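Side-chain contacts in hypothetical protein Atu1826 (Agrobacterium tumefaciens, PDB 2I3D), which is of unknown function but is probably a serine hydrolase of the alpha/beta-hydrolase fold, with a sequence related to the S15 X-Pro dipeptidyl-peptidases: residues Val68-Tyr73 with Glu220-Cys225; Ser123-Gly128 with Asp227-Arg232. All blocks are in the same frame, centred on the assembly; numbering follows the deposited sequence. Where two conformers were deposited one is given.

Interaction 1: Val68-Tyr73 with Glu220-Cys225; sequences VYQLFY and ELMGEC
Met222, present as selenomethionine, lays its bent end across the backbone of Gln70 and against Leu71, joining two helices, 66-77 and 218-233, that pack on the same face of the central sheet of an alpha/beta-hydrolase fold. The two segments run nearly parallel, their axes crossing at -28° and approaching to 10.7 Å, a wide separation that the long Met222 side chain largely bridges. Its chain bends about CB-CG and again about CG-SE (chi2 -46°, chi3 -55°), which brings the terminal methyl round to the peptide following Gln70: CE of Met222 lies 3.5 Å from O of Gln70. The same bend sets SE of Met222 3.8 Å from CB of Gln70, so the base of the glutamine, and not its amide, meets the selenoether. Leu71 crosses the Met222 side chain at about a right angle and offers one branch to both neighbours on helix 218-233. The contact is largely apolar and modest, burying 171 Å² in total. Beneath it, Leu71 and Cys225 both touch Met150 of strand 146-152, so the helix pair shares a footing on the sheet. On the Gln70 side, Gly216 of the second subunit packs nearby. The branch of Leu71 that does the bridging is CD2, which stands 4.1 Å from CE of Met222 and 4.1 Å from SG of Cys225.

Interaction 2: Ser123-Gly128 with Asp227-Arg232; sequences SCWVAG and DYLDRR
This is a buried aromatic contact between sheet and helix in the alpha/beta-hydrolase fold: Trp125, on central strand 124-129, reaches outward to the final helix, 218-233, and its six-membered ring meets three side chains there. Strand and helix segments run nearly antiparallel, with axes 13.0 Å apart, a gap that the indole spans. Leu229 covers one face: CD1 of Leu229 sits 3.9 Å from the centroid of the six-membered ring of Trp125, only 13° from the ring normal, a CH-pi contact. Tyr228 comes instead to the rim of the indole, near its plane, where CE2 of Tyr228 is 3.7 Å from CH2 of Trp125. Arg232 folds back through bends at chi2 and chi3, bringing one face of its guanidinium against the outer corner of the indole; CZ2 of Trp125 lies above the centre of the guanidinium, 3.8 Å from CZ of Arg232. The two planes are 36° apart, a tilted overlap and not a flat stack. Other parts of the fold complete the surroundings: Phe80 meets Trp125 edge-to-face, Leu229 also touches Leu74 and Phe75 of helix 66-77, and NH2 of Arg232 donates to the backbone O of Glu147. The guanidinium is further fixed from within its own helix, since NH1 of Arg232 donates to OH of Tyr228 at 2.9 Å with an N-H...O angle of 158°, the hydroxyl oxygen lying close to the guanidinium plane.

Overall arrangement
Helix 218-233 serves both contacts, using successive turns: its earlier part packs on helix 66-77 in interaction 1, and its later part packs on strand 124-129 in interaction 2. The centres of the two contacts lie 11 Å apart. Strand 146-152 links the two, since Met150 touches Leu71 and Cys225 of interaction 1 as well as Leu229 of interaction 2. Strand 124-129 leads into a probable nucleophile elbow with Ser130, which is arranged with His212 and Asp179 as in a catalytic triad; Gly128, at the end of segment 123-128, would belong to that elbow, and Leu71 of interaction 1 lies near it without touching. The bound magnesium ion is about 10 Å from the side chain of Arg232.

Interaction 1: Val68-Tyr73 with Glu220-Cys225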
loop_
_atom_site.group_PDB
_atom_site.type_symbol
_atom_site.label_atom_id
_atom_site.label_comp_id
_atom_site.label_asym_id
_atom_site.label_seq_id
_atom_site.Cartn_x
_atom_site.Cartn_y
_atom_site.Cartn_z
ATOM N N VAL B 68 3.448 6.390 -0.672
ATOM C CA VAL B 68 4.859 6.671 -0.957
ATOM C C VAL B 68 5.087 6.984 -2.457
ATOM O O VAL B 68 5.734 7.995 -2.831
ATOM C CB VAL B 68 5.763 5.526 -0.468
ATOM C CG1 VAL B 68 7.206 5.834 -0.892
ATOM C CG2 VAL B 68 5.636 5.334 1.102
ATOM N N TYR B 69 4.542 6.123 -3.324
ATOM C CA TYR B 69 4.602 6.339 -4.783
ATOM C C TYR B 69 3.979 7.677 -5.195
ATOM O O TYR B 69 4.593 8.444 -5.924
ATOM C CB TYR B 69 3.935 5.173 -5.546
ATOM C CG TYR B 69 3.980 5.480 -7.011
ATOM C CD1 TYR B 69 5.174 5.325 -7.726
ATOM C CD2 TYR B 69 2.887 6.038 -7.663
ATOM C CE1 TYR B 69 5.243 5.663 -9.041
ATOM C CE2 TYR B 69 2.961 6.386 -9.014
ATOM C CZ TYR B 69 4.147 6.188 -9.681
ATOM O OH TYR B 69 4.277 6.522 -11.003
ATOM N N GLN B 70 2.757 7.946 -4.711
ATOM C CA GLN B 70 2.106 9.221 -5.040
ATOM C C GLN B 70 2.893 10.441 -4.554
ATOM O O GLN B 70 2.948 11.448 -5.258
ATOM C CB GLN B 70 0.703 9.246 -4.470
ATOM C CG GLN B 70 -0.216 8.235 -5.196
ATOM C CD GLN B 70 -0.518 8.648 -6.591
ATOM O OE1 GLN B 70 -0.738 9.859 -6.878
ATOM N NE2 GLN B 70 -0.473 7.684 -7.510
ATOM N N LEU B 71 3.515 10.367 -3.376
ATOM C CA LEU B 71 4.347 11.477 -2.943
ATOM C C LEU B 71 5.520 11.646 -3.910
ATOM O O LEU B 71 5.842 12.760 -4.321
ATOM C CB LEU B 71 4.876 11.256 -1.517
ATOM C CG LEU B 71 3.824 11.410 -0.392
ATOM C CD1 LEU B 71 4.272 10.748 0.910
ATOM C CD2 LEU B 71 3.492 12.941 -0.165
ATOM N N PHE B 72 6.191 10.526 -4.220
ATOM C CA PHE B 72 7.253 10.556 -5.217
ATOM C C PHE B 72 6.773 11.244 -6.512
ATOM O O PHE B 72 7.431 12.171 -7.035
ATOM C CB PHE B 72 7.698 9.127 -5.482
ATOM C CG PHE B 72 8.781 9.000 -6.509
ATOM C CD1 PHE B 72 10.112 8.819 -6.111
ATOM C CD2 PHE B 72 8.468 8.991 -7.880
ATOM C CE1 PHE B 72 11.134 8.644 -7.071
ATOM C CE2 PHE B 72 9.465 8.815 -8.848
ATOM C CZ PHE B 72 10.813 8.647 -8.447
ATOM N N TYR B 73 5.629 10.795 -7.037
ATOM C CA TYR B 73 5.121 11.336 -8.292
ATOM C C TYR B 73 4.792 12.844 -8.201
ATOM O O TYR B 73 5.062 13.587 -9.144
ATOM C CB TYR B 73 3.884 10.546 -8.700
ATOM C CG TYR B 73 3.381 10.845 -10.083
ATOM C CD1 TYR B 73 4.112 10.476 -11.217
ATOM C CD2 TYR B 73 2.167 11.485 -10.254
ATOM C CE1 TYR B 73 3.628 10.758 -12.507
ATOM C CE2 TYR B 73 1.679 11.776 -11.528
ATOM C CZ TYR B 73 2.418 11.417 -12.631
ATOM O OH TYR B 73 1.867 11.715 -13.860
ATOM N N GLU B 220 -7.912 12.358 -1.415
ATOM C CA GLU B 220 -8.094 13.551 -0.601
ATOM C C GLU B 220 -6.728 13.972 -0.014
ATOM O O GLU B 220 -6.322 15.161 -0.059
ATOM C CB GLU B 220 -9.119 13.328 0.519
ATOM C CG GLU B 220 -9.308 14.593 1.341
ATOM C CD GLU B 220 -10.498 14.553 2.316
ATOM O OE1 GLU B 220 -11.286 13.564 2.301
ATOM O OE2 GLU B 220 -10.661 15.561 3.053
ATOM N N LEU B 221 -6.045 12.976 0.554
ATOM C CA LEU B 221 -4.679 13.202 1.093
ATOM C C LEU B 221 -3.762 13.823 0.032
ATOM O O LEU B 221 -3.097 14.829 0.275
ATOM C CB LEU B 221 -4.086 11.861 1.561
ATOM C CG LEU B 221 -2.597 11.873 1.916
ATOM C CD1 LEU B 221 -2.307 12.771 3.131
ATOM C CD2 LEU B 221 -2.103 10.401 2.118
HETATM N N MSE B 222 -3.723 13.231 -1.159
HETATM C CA MSE B 222 -2.756 13.662 -2.159
HETATM C C MSE B 222 -3.105 15.061 -2.702
HETATM O O MSE B 222 -2.211 15.844 -3.032
HETATM C CB MSE B 222 -2.636 12.631 -3.282
HETATM C CG MSE B 222 -1.981 11.311 -2.832
HETATM SE SE MSE B 222 -0.331 11.603 -1.737
HETATM C CE MSE B 222 0.538 12.642 -2.972
ATOM N N GLY B 223 -4.396 15.380 -2.787
ATOM C CA GLY B 223 -4.838 16.745 -3.133
ATOM C C GLY B 223 -4.336 17.784 -2.158
ATOM O O GLY B 223 -3.910 18.868 -2.545
ATOM N N GLU B 224 -4.379 17.448 -0.878
ATOM C CA GLU B 224 -3.884 18.369 0.162
ATOM C C GLU B 224 -2.373 18.511 0.067
ATOM O O GLU B 224 -1.861 19.631 0.167
ATOM C CB GLU B 224 -4.279 17.871 1.546
ATOM C CG GLU B 224 -5.820 17.904 1.808
ATOM C CD GLU B 224 -6.383 19.288 2.121
ATOM O OE1 GLU B 224 -5.639 20.291 2.169
ATOM O OE2 GLU B 224 -7.606 19.342 2.367
ATOM N N CYS B 225 -1.664 17.391 -0.140
ATOM C CA CYS B 225 -0.195 17.465 -0.360
ATOM C C CYS B 225 0.171 18.318 -1.609
ATOM O O CYS B 225 1.065 19.146 -1.554
ATOM C CB CYS B 225 0.388 16.057 -0.489
ATOM S SG CYS B 225 0.255 15.149 1.080
#

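Interaction 2: Ser123-Gly128 with Asp227-Arg232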
loop_
_atom_site.group_PDB
_atom_site.type_symbol
_atom_site.label_atom_id
_atom_site.label_comp_id
_atom_site.label_asym_id
_atom_site.label_seq_id
_atom_site.Cartn_x
_atom_site.Cartn_y
_atom_site.Cartn_z
ATOM N N SER B 123 18.916 22.875 -2.415
ATOM C CA SER B 123 17.796 22.653 -1.490
ATOM C C SER B 123 17.123 21.316 -1.640
ATOM O O SER B 123 17.222 20.635 -2.667
ATOM C CB SER B 123 16.746 23.750 -1.593
ATOM O OG SER B 123 16.064 23.615 -2.790
ATOM N N CYS B 124 16.436 20.952 -0.567
ATOM C CA CYS B 124 15.910 19.614 -0.474
ATOM C C CYS B 124 14.582 19.644 0.299
ATOM O O CYS B 124 14.375 20.496 1.168
ATOM C CB CYS B 124 16.954 18.679 0.166
ATOM S SG CYS B 124 16.342 17.014 0.621
ATOM N N TRP B 125 13.683 18.733 -0.077
ATOM C CA TRP B 125 12.496 18.424 0.732
ATOM C C TRP B 125 12.534 16.980 1.150
ATOM O O TRP B 125 13.032 16.146 0.409
ATOM C CB TRP B 125 11.215 18.612 -0.072
ATOM C CG TRP B 125 10.730 20.063 -0.162
ATOM C CD1 TRP B 125 11.370 21.125 -0.733
ATOM C CD2 TRP B 125 9.464 20.547 0.287
ATOM N NE1 TRP B 125 10.576 22.266 -0.669
ATOM C CE2 TRP B 125 9.394 21.935 -0.058
ATOM C CE3 TRP B 125 8.364 19.936 0.898
ATOM C CZ2 TRP B 125 8.284 22.714 0.229
ATOM C CZ3 TRP B 125 7.246 20.713 1.198
ATOM C CH2 TRP B 125 7.221 22.088 0.871
ATOM N N VAL B 126 11.942 16.686 2.298
ATOM C CA VAL B 126 11.764 15.290 2.703
ATOM C C VAL B 126 10.276 15.063 2.904
ATOM O O VAL B 126 9.572 15.925 3.453
ATOM C CB VAL B 126 12.580 14.945 3.993
ATOM C CG1 VAL B 126 12.135 15.806 5.160
ATOM C CG2 VAL B 126 12.520 13.438 4.329
ATOM N N ALA B 127 9.784 13.929 2.439
ATOM C CA ALA B 127 8.379 13.590 2.677
ATOM C C ALA B 127 8.381 12.184 3.234
ATOM O O ALA B 127 9.001 11.290 2.625
ATOM C CB ALA B 127 7.589 13.656 1.382
ATOM N N GLY B 128 7.736 11.968 4.377
ATOM C CA GLY B 128 7.740 10.650 5.021
ATOM C C GLY B 128 6.345 10.240 5.472
ATOM O O GLY B 128 5.559 11.091 5.856
ATOM N N ASP B 227 -1.681 20.733 -3.088
ATOM C CA ASP B 227 -2.020 22.136 -2.806
ATOM C C ASP B 227 -0.957 22.752 -1.927
ATOM O O ASP B 227 -0.540 23.883 -2.162
ATOM C CB ASP B 227 -3.381 22.263 -2.116
ATOM C CG ASP B 227 -4.546 21.838 -2.997
ATOM O OD1 ASP B 227 -4.367 21.647 -4.220
ATOM O OD2 ASP B 227 -5.654 21.698 -2.456
ATOM N N TYR B 228 -0.480 21.998 -0.942
ATOM C CA TYR B 228 0.519 22.554 -0.024
ATOM C C TYR B 228 1.828 22.861 -0.808
ATOM O O TYR B 228 2.449 23.917 -0.669
ATOM C CB TYR B 228 0.814 21.575 1.121
ATOM C CG TYR B 228 1.827 22.158 2.072
ATOM C CD1 TYR B 228 1.466 23.239 2.914
ATOM C CD2 TYR B 228 3.150 21.690 2.077
ATOM C CE1 TYR B 228 2.389 23.802 3.784
ATOM C CE2 TYR B 228 4.111 22.244 2.907
ATOM C CZ TYR B 228 3.737 23.314 3.751
ATOM O OH TYR B 228 4.700 23.863 4.558
ATOM N N LEU B 229 2.273 21.915 -1.613
ATOM C CA LEU B 229 3.547 22.108 -2.318
ATOM C C LEU B 229 3.409 23.260 -3.318
ATOM O O LEU B 229 4.311 24.096 -3.448
ATOM C CB LEU B 229 3.944 20.800 -3.009
ATOM C CG LEU B 229 5.253 20.868 -3.799
ATOM C CD1 LEU B 229 6.381 21.199 -2.847
ATOM C CD2 LEU B 229 5.477 19.499 -4.488
ATOM N N ASP B 230 2.266 23.324 -3.995
ATOM C CA ASP B 230 2.012 24.405 -4.947
ATOM C C ASP B 230 2.027 25.764 -4.284
ATOM O O ASP B 230 2.662 26.717 -4.799
ATOM C CB ASP B 230 0.706 24.144 -5.708
ATOM C CG ASP B 230 0.899 23.104 -6.808
ATOM O OD1 ASP B 230 2.081 22.804 -7.175
ATOM O OD2 ASP B 230 -0.109 22.572 -7.301
ATOM N N ARG B 231 1.371 25.854 -3.125
ATOM C CA ARG B 231 1.423 27.117 -2.388
ATOM C C ARG B 231 2.843 27.462 -1.937
ATOM O O ARG B 231 3.301 28.612 -2.097
ATOM C CB ARG B 231 0.415 27.123 -1.240
ATOM C CG ARG B 231 -1.011 27.238 -1.786
ATOM C CD ARG B 231 -2.076 27.154 -0.684
ATOM N NE ARG B 231 -2.162 28.370 0.139
ATOM C CZ ARG B 231 -2.924 28.455 1.221
ATOM N NH1 ARG B 231 -3.717 27.403 1.582
ATOM N NH2 ARG B 231 -2.958 29.615 1.900
ATOM N N ARG B 232 3.575 26.466 -1.428
ATOM C CA ARG B 232 4.958 26.726 -0.972
ATOM C C ARG B 232 5.807 27.143 -2.168
ATOM O O ARG B 232 6.618 28.052 -2.030
ATOM C CB ARG B 232 5.533 25.462 -0.286
ATOM C CG ARG B 232 4.994 25.212 1.134
ATOM C CD ARG B 232 5.640 26.143 2.163
ATOM N NE ARG B 232 7.119 26.148 2.120
ATOM C CZ ARG B 232 7.912 25.357 2.869
ATOM N NH1 ARG B 232 7.401 24.428 3.683
ATOM N NH2 ARG B 232 9.229 25.462 2.773
#